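Local coordinates for protein pullulanase (Bacillus acidopullulyticus, PDB 2WAN) that hydrolyses alpha-1,6-glucosidic linkages in pullulan and at the branch points of starch-derived polysaccharides, at residues S496-E499 and T500-D503; E526-A529 and R530-E533; H439-D442 and F443-A447. All blocks are in the same frame, centred on the assembly; numbering follows the deposited sequence.

In the fold
Two salt bridges tie the three local contacts together on one side of the chain's centre. E499 OE2 of interaction 1 lies 2.9 Å from R530 NH1 of interaction 2, and D503 OD1 of interaction 1 lies 3.0 Å from R441 NH1 of interaction 3. The turn at 496-503 therefore joins the start of helix 529-543 to the short helix 440-444. Its centre is about 16 Å from the centres of both other contacts, whereas interactions 2 and 3 approach no closer than about 8 Å between nearest atoms. A bound glycerol about 5 Å from the R441 side chain, probably from the crystallisation liquor, may mark a pocket beside interaction 3.

Interaction 1 (S496-E499 and T500-D503); sequences SIDE and TQPD
D498 and T500 meet through a single carboxylate oxygen: D498 OD1 accepts from T500 OG1 at 2.7 Å and from T500 N at 2.8 Å. Both donors come from the same face of the carboxylate, 42° out of its plane. The second bond defines an Asx turn, superimposed on a type I beta turn from D498 to Q501 that is closed by Q501 N donating to D498 O at 2.8 Å. CG of D498 is anti to its own N (chi1 174°), which sets it beside the carbonyl carbon, on the side of T500. The D498 carboxylate and the Q501 amide are turned about 30° from each other. D498 OD2 receives a water at 2.7 Å; the same water also reaches OE1 of Q501 in one of two conformers, so that bridge is tentative. I497 CG2 packs 4.0 Å from P502 CA. Exchanging D498 for an alanine would probably leave the T500 N-H and hydroxyl without their shared acceptor and make the turn less rigid. The turn sits between strands 492-494 and 511-513; E499 reaches R530 on helix 529-543 and the backbone of N402, and D503 pairs with R441 on helix 440-444.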
loop_
_atom_site.group_PDB
_atom_site.type_symbol
_atom_site.label_atom_id
_atom_site.label_comp_id
_atom_site.label_asym_id
_atom_site.label_seq_id
_atom_site.Cartn_x
_atom_site.Cartn_y
_atom_site.Cartn_z
ATOM N N SER A 496 13.043 9.175 12.321
ATOM C CA SER A 496 12.871 10.622 12.540
ATOM C C SER A 496 12.956 11.068 14.001
ATOM O O SER A 496 13.150 12.258 14.294
ATOM C CB SER A 496 11.567 11.110 11.897
ATOM O OG SER A 496 10.483 10.239 12.207
ATOM N N ILE A 497 12.842 10.118 14.923
ATOM C CA ILE A 497 12.966 10.430 16.338
ATOM C C ILE A 497 14.280 9.858 16.869
ATOM O O ILE A 497 14.555 8.662 16.735
ATOM C CB ILE A 497 11.758 9.890 17.173
ATOM C CG1 ILE A 497 10.445 10.549 16.691
ATOM C CG2 ILE A 497 12.019 10.075 18.711
ATOM C CD1 ILE A 497 9.186 10.091 17.458
ATOM N N ASP A 498 15.102 10.738 17.427
ATOM C CA ASP A 498 16.306 10.346 18.149
ATOM C C ASP A 498 15.836 9.778 19.480
ATOM O O ASP A 498 15.198 10.471 20.251
ATOM C CB ASP A 498 17.195 11.592 18.341
ATOM C CG ASP A 498 18.436 11.347 19.210
ATOM O OD1 ASP A 498 18.591 10.308 19.893
ATOM O OD2 ASP A 498 19.283 12.260 19.214
ATOM N N GLU A 499 16.141 8.504 19.737
ATOM C CA GLU A 499 15.685 7.836 20.966
ATOM C C GLU A 499 16.245 8.404 22.260
ATOM O O GLU A 499 15.754 8.068 23.344
ATOM C CB GLU A 499 15.933 6.329 20.892
ATOM C CG GLU A 499 14.995 5.633 19.889
ATOM C CD GLU A 499 15.225 4.124 19.785
ATOM O OE1 GLU A 499 16.283 3.620 20.249
ATOM O OE2 GLU A 499 14.344 3.430 19.218
ATOM N N THR A 500 17.284 9.242 22.164
ATOM C CA THR A 500 17.773 9.947 23.355
ATOM C C THR A 500 16.951 11.206 23.615
ATOM O O THR A 500 17.093 11.829 24.675
ATOM C CB THR A 500 19.293 10.333 23.275
ATOM O OG1 THR A 500 19.491 11.325 22.264
ATOM C CG2 THR A 500 20.154 9.118 22.982
ATOM N N GLN A 501 16.116 11.574 22.637
ATOM C CA GLN A 501 15.199 12.711 22.762
ATOM C C GLN A 501 13.801 12.240 22.368
ATOM O O GLN A 501 13.248 12.664 21.339
ATOM C CB GLN A 501 15.670 13.872 21.882
ATOM C CG GLN A 501 16.986 14.481 22.335
ATOM C CD GLN A 501 17.564 15.441 21.319
ATOM O OE1 GLN A 501 17.040 15.582 20.214
ATOM N NE2 GLN A 501 18.648 16.110 21.690
ATOM N N PRO A 502 13.213 11.340 23.186
ATOM C CA PRO A 502 12.028 10.605 22.718
ATOM C C PRO A 502 10.716 11.389 22.703
ATOM O O PRO A 502 9.680 10.833 22.328
ATOM C CB PRO A 502 11.933 9.447 23.707
ATOM C CG PRO A 502 12.477 10.017 24.988
ATOM C CD PRO A 502 13.564 10.977 24.577
ATOM N N ASP A 503 10.758 12.663 23.085
ATOM C CA ASP A 503 9.542 13.471 23.063
ATOM C C ASP A 503 9.418 14.394 21.848
ATOM O O ASP A 503 8.518 15.240 21.798
ATOM C CB ASP A 503 9.362 14.226 24.385
ATOM C CG ASP A 503 9.236 13.286 25.572
ATOM O OD1 ASP A 503 8.342 12.398 25.559
ATOM O OD2 ASP A 503 10.044 13.422 26.516
HETATM O O HOH W 1 14.273 13.263 18.455
HETATM O O HOH W 2 18.833 14.456 17.770
#

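Interaction 2 (E526-A529 and R530-E533); sequences EGTA and RITE
T528 and A529 offer their carbonyls to the first turn of a helix. T528 O accepts from T532 N at 3.2 Å with an N-H...O angle of 169°, and more weakly from I531 N at 3.0 Å; A529 O accepts from E533 N at 2.9 Å. The E533 side chain runs extended past A529 O, its CG 3.2 Å away, and its carboxylate ends beside the A529 methyl.

Two waters extend the shell. One sits 2.7 Å from T528 OG1 and donates to T532 OG1, also at 2.7 Å, linking the N-cap hydroxyl to the first turn although T528 makes no capping bond itself. The other accepts from R530 N at 2.9 Å and from R530 NE at 3.2 Å, consistent with CG lying between N and C (chi1 61°) and with the bend at chi3 (75°). It also donates to G527 O, tying R530 to the type II' beta turn from E526 to A529, in which G527 has positive phi.

Further out, T523 binds E533 OE2 and T414 O binds T532 OG1. The R530 guanidinium is held by the carbonyls of P525 and P517 and by salt bridges to E499 and E493. The buried guanidinium thus lies between two carboxylates and would be expected to offset their mutual repulsion, and water takes the place of a side-chain cap at R530 N.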
loop_
_atom_site.group_PDB
_atom_site.type_symbol
_atom_site.label_atom_id
_atom_site.label_comp_id
_atom_site.label_asym_id
_atom_site.label_seq_id
_atom_site.Cartn_x
_atom_site.Cartn_y
_atom_site.Cartn_z
ATOM N N GLU A 526 16.276 1.213 25.968
ATOM C CA GLU A 526 17.233 0.161 26.280
ATOM C C GLU A 526 16.608 -1.216 26.175
ATOM O O GLU A 526 15.540 -1.478 26.760
ATOM C CB GLU A 526 17.775 0.337 27.708
ATOM C CG GLU A 526 18.625 1.607 27.942
ATOM C CD GLU A 526 19.964 1.576 27.197
ATOM O OE1 GLU A 526 20.368 0.498 26.730
ATOM O OE2 GLU A 526 20.598 2.635 27.066
ATOM N N GLY A 527 17.316 -2.103 25.482
ATOM C CA GLY A 527 17.002 -3.537 25.518
ATOM C C GLY A 527 15.611 -3.884 25.027
ATOM O O GLY A 527 15.122 -3.316 24.051
ATOM N N THR A 528 14.959 -4.787 25.758
ATOM C CA THR A 528 13.712 -5.383 25.297
ATOM C C THR A 528 12.445 -4.803 25.923
ATOM O O THR A 528 11.369 -5.353 25.701
ATOM C CB THR A 528 13.710 -6.909 25.502
ATOM O OG1 THR A 528 13.837 -7.198 26.906
ATOM C CG2 THR A 528 14.852 -7.546 24.740
ATOM N N ALA A 529 12.543 -3.727 26.704
ATOM C CA ALA A 529 11.328 -3.106 27.270
ATOM C C ALA A 529 10.337 -2.741 26.169
ATOM O O ALA A 529 9.127 -2.874 26.351
ATOM C CB ALA A 529 11.654 -1.878 28.101
ATOM N N ARG A 530 10.846 -2.279 25.031
ATOM C CA ARG A 530 9.957 -1.902 23.915
ATOM C C ARG A 530 9.126 -3.091 23.408
ATOM O O ARG A 530 7.983 -2.910 22.973
ATOM C CB ARG A 530 10.753 -1.300 22.775
ATOM C CG ARG A 530 11.789 -2.260 22.181
ATOM C CD ARG A 530 12.560 -1.543 21.093
ATOM N NE ARG A 530 13.557 -0.576 21.587
ATOM C CZ ARG A 530 14.040 0.431 20.862
ATOM N NH1 ARG A 530 13.575 0.692 19.630
ATOM N NH2 ARG A 530 14.991 1.193 21.376
ATOM N N ILE A 531 9.707 -4.293 23.480
ATOM C CA ILE A 531 9.023 -5.515 23.035
ATOM C C ILE A 531 7.920 -5.869 24.029
ATOM O O ILE A 531 6.754 -6.016 23.642
ATOM C CB ILE A 531 10.008 -6.685 22.852
ATOM C CG1 ILE A 531 11.074 -6.318 21.806
ATOM C CG2 ILE A 531 9.249 -7.974 22.442
ATOM C CD1 ILE A 531 12.083 -7.461 21.490
ATOM N N THR A 532 8.287 -5.974 25.315
ATOM C CA THR A 532 7.331 -6.333 26.354
ATOM C C THR A 532 6.170 -5.337 26.434
ATOM O O THR A 532 5.010 -5.739 26.561
ATOM C CB THR A 532 8.038 -6.424 27.711
ATOM O OG1 THR A 532 9.066 -7.422 27.601
ATOM C CG2 THR A 532 7.039 -6.817 28.816
ATOM N N GLU A 533 6.487 -4.045 26.331
ATOM C CA GLU A 533 5.460 -3.023 26.505
ATOM C C GLU A 533 4.465 -2.977 25.367
ATOM O O GLU A 533 3.289 -2.766 25.612
ATOM C CB GLU A 533 6.069 -1.640 26.789
ATOM C CG GLU A 533 6.755 -1.642 28.192
ATOM C CD GLU A 533 7.643 -0.443 28.454
ATOM O OE1 GLU A 533 7.591 0.529 27.679
ATOM O OE2 GLU A 533 8.413 -0.467 29.456
HETATM O O HOH W 3 13.390 -0.824 24.760
HETATM O O HOH W 4 11.626 -7.159 28.510
#

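Interaction 3 (H439-D442 and F443-A447); sequences HVRD and FSIDA
R441 O is gripped by two amides of the residues that follow: I445 N at 3.1 Å, almost straight on to the carbonyl (C=O...N 177°), and S444 N at 3.3 Å, from 46° above the carbonyl plane. Two residues earlier, H439 O accepts from F443 N, also at 3.1 Å. These bonds define a single short helical turn.

The R441 side chain runs extended from CG to NE, starting anti to the backbone N (chi1 -174°), and so carries its guanidinium across I445. There CD1 of I445 rests over one face, 3.4 Å above the plane and offset toward the rim, with NH2 of R441 its nearest atom at 3.5 Å. Salt bridges to D797 and D503 fix the rotation of the flat group under the methyl.

The start of the turn is capped by the H439 ring: ND1 accepts weakly from R441 N at 3.1 Å, and weakly again from D442 N. The ring is positioned in turn by N506, whose carbonyl binds NE2, and by Y505, whose ring meets it nearly parallel; Y505 OH also binds D442 OD1. A water donates to V440 O at 2.6 Å and accepts from S444 OG at 2.6 Å, tying two positions four residues apart; S444 OG is also hydrogen-bonded to G455 N. F443 stacks on F460.

The arrangement is an N-capped helical turn directly after strand 435-438, the first strand of the alpha-amylase-type (beta/alpha)8 barrel. Y505 and N506 open the YNWGYDP sequence that is a signature of type I pullulanases.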
loop_
_atom_site.group_PDB
_atom_site.type_symbol
_atom_site.label_atom_id
_atom_site.label_comp_id
_atom_site.label_asym_id
_atom_site.label_seq_id
_atom_site.Cartn_x
_atom_site.Cartn_y
_atom_site.Cartn_z
ATOM N N HIS A 439 -2.665 7.356 17.058
ATOM C CA HIS A 439 -1.209 7.449 17.244
ATOM C C HIS A 439 -0.873 7.228 18.719
ATOM O O HIS A 439 -1.557 7.772 19.588
ATOM C CB HIS A 439 -0.798 8.850 16.780
ATOM C CG HIS A 439 0.677 9.105 16.751
ATOM N ND1 HIS A 439 1.404 9.431 17.885
ATOM C CD2 HIS A 439 1.545 9.165 15.718
ATOM C CE1 HIS A 439 2.664 9.642 17.545
ATOM N NE2 HIS A 439 2.774 9.497 16.237
ATOM N N VAL A 440 0.147 6.412 19.011
ATOM C CA VAL A 440 0.463 6.083 20.419
ATOM C C VAL A 440 0.756 7.322 21.277
ATOM O O VAL A 440 0.339 7.376 22.456
ATOM C CB VAL A 440 1.636 5.069 20.510
ATOM C CG1 VAL A 440 2.026 4.799 21.964
ATOM C CG2 VAL A 440 1.240 3.728 19.819
ATOM N N ARG A 441 1.477 8.307 20.727
ATOM C CA ARG A 441 1.744 9.508 21.513
ATOM C C ARG A 441 0.452 10.336 21.678
ATOM O O ARG A 441 0.077 10.696 22.804
ATOM C CB ARG A 441 2.840 10.352 20.884
ATOM C CG ARG A 441 3.234 11.543 21.760
ATOM C CD ARG A 441 4.425 12.318 21.197
ATOM N NE ARG A 441 4.714 13.502 22.019
ATOM C CZ ARG A 441 5.475 13.512 23.119
ATOM N NH1 ARG A 441 6.065 12.393 23.566
ATOM N NH2 ARG A 441 5.653 14.658 23.786
ATOM N N ASP A 442 -0.258 10.588 20.576
ATOM C CA ASP A 442 -1.467 11.449 20.650
ATOM C C ASP A 442 -2.456 10.958 21.690
ATOM O O ASP A 442 -3.104 11.753 22.391
ATOM C CB ASP A 442 -2.258 11.466 19.339
ATOM C CG ASP A 442 -1.502 12.024 18.168
ATOM O OD1 ASP A 442 -0.363 12.495 18.309
ATOM O OD2 ASP A 442 -2.085 11.985 17.061
ATOM N N PHE A 443 -2.610 9.636 21.773
ATOM C CA PHE A 443 -3.663 9.024 22.597
ATOM C C PHE A 443 -3.654 9.492 24.050
ATOM O O PHE A 443 -4.724 9.697 24.640
ATOM C CB PHE A 443 -3.524 7.499 22.535
ATOM C CG PHE A 443 -4.695 6.760 23.114
ATOM C CD1 PHE A 443 -5.960 6.887 22.540
ATOM C CD2 PHE A 443 -4.532 5.937 24.244
ATOM C CE1 PHE A 443 -7.056 6.193 23.066
ATOM C CE2 PHE A 443 -5.629 5.231 24.778
ATOM C CZ PHE A 443 -6.888 5.382 24.197
ATOM N N SER A 444 -2.458 9.681 24.618
ATOM C CA SER A 444 -2.354 9.872 26.072
ATOM C C SER A 444 -1.420 11.007 26.532
ATOM O O SER A 444 -1.287 11.247 27.727
ATOM C CB SER A 444 -1.875 8.548 26.698
ATOM O OG SER A 444 -0.567 8.242 26.222
ATOM N N ILE A 445 -0.789 11.713 25.602
ATOM C CA ILE A 445 0.245 12.698 25.981
ATOM C C ILE A 445 -0.292 13.922 26.747
ATOM O O ILE A 445 0.439 14.525 27.545
ATOM C CB ILE A 445 1.050 13.166 24.745
ATOM C CG1 ILE A 445 2.328 13.937 25.138
ATOM C CG2 ILE A 445 0.177 14.043 23.805
ATOM C CD1 ILE A 445 3.348 13.130 25.941
ATOM N N ASP A 446 -1.550 14.293 26.502
ATOM C CA ASP A 446 -2.111 15.523 27.118
ATOM C C ASP A 446 -2.082 15.405 28.640
ATOM O O ASP A 446 -2.404 14.361 29.191
ATOM C CB ASP A 446 -3.542 15.753 26.623
ATOM C CG ASP A 446 -4.037 17.196 26.840
ATOM O OD1 ASP A 446 -3.884 17.763 27.946
ATOM O OD2 ASP A 446 -4.632 17.750 25.878
ATOM N N ALA A 447 -1.694 16.482 29.322
ATOM C CA ALA A 447 -1.743 16.517 30.783
ATOM C C ALA A 447 -3.120 16.159 31.347
ATOM O O ALA A 447 -3.229 15.722 32.507
ATOM C CB ALA A 447 -1.337 17.897 31.288
HETATM O O HOH W 5 -0.474 6.152 24.626
HETATM O O HOH W 6 -3.722 12.807 25.096
#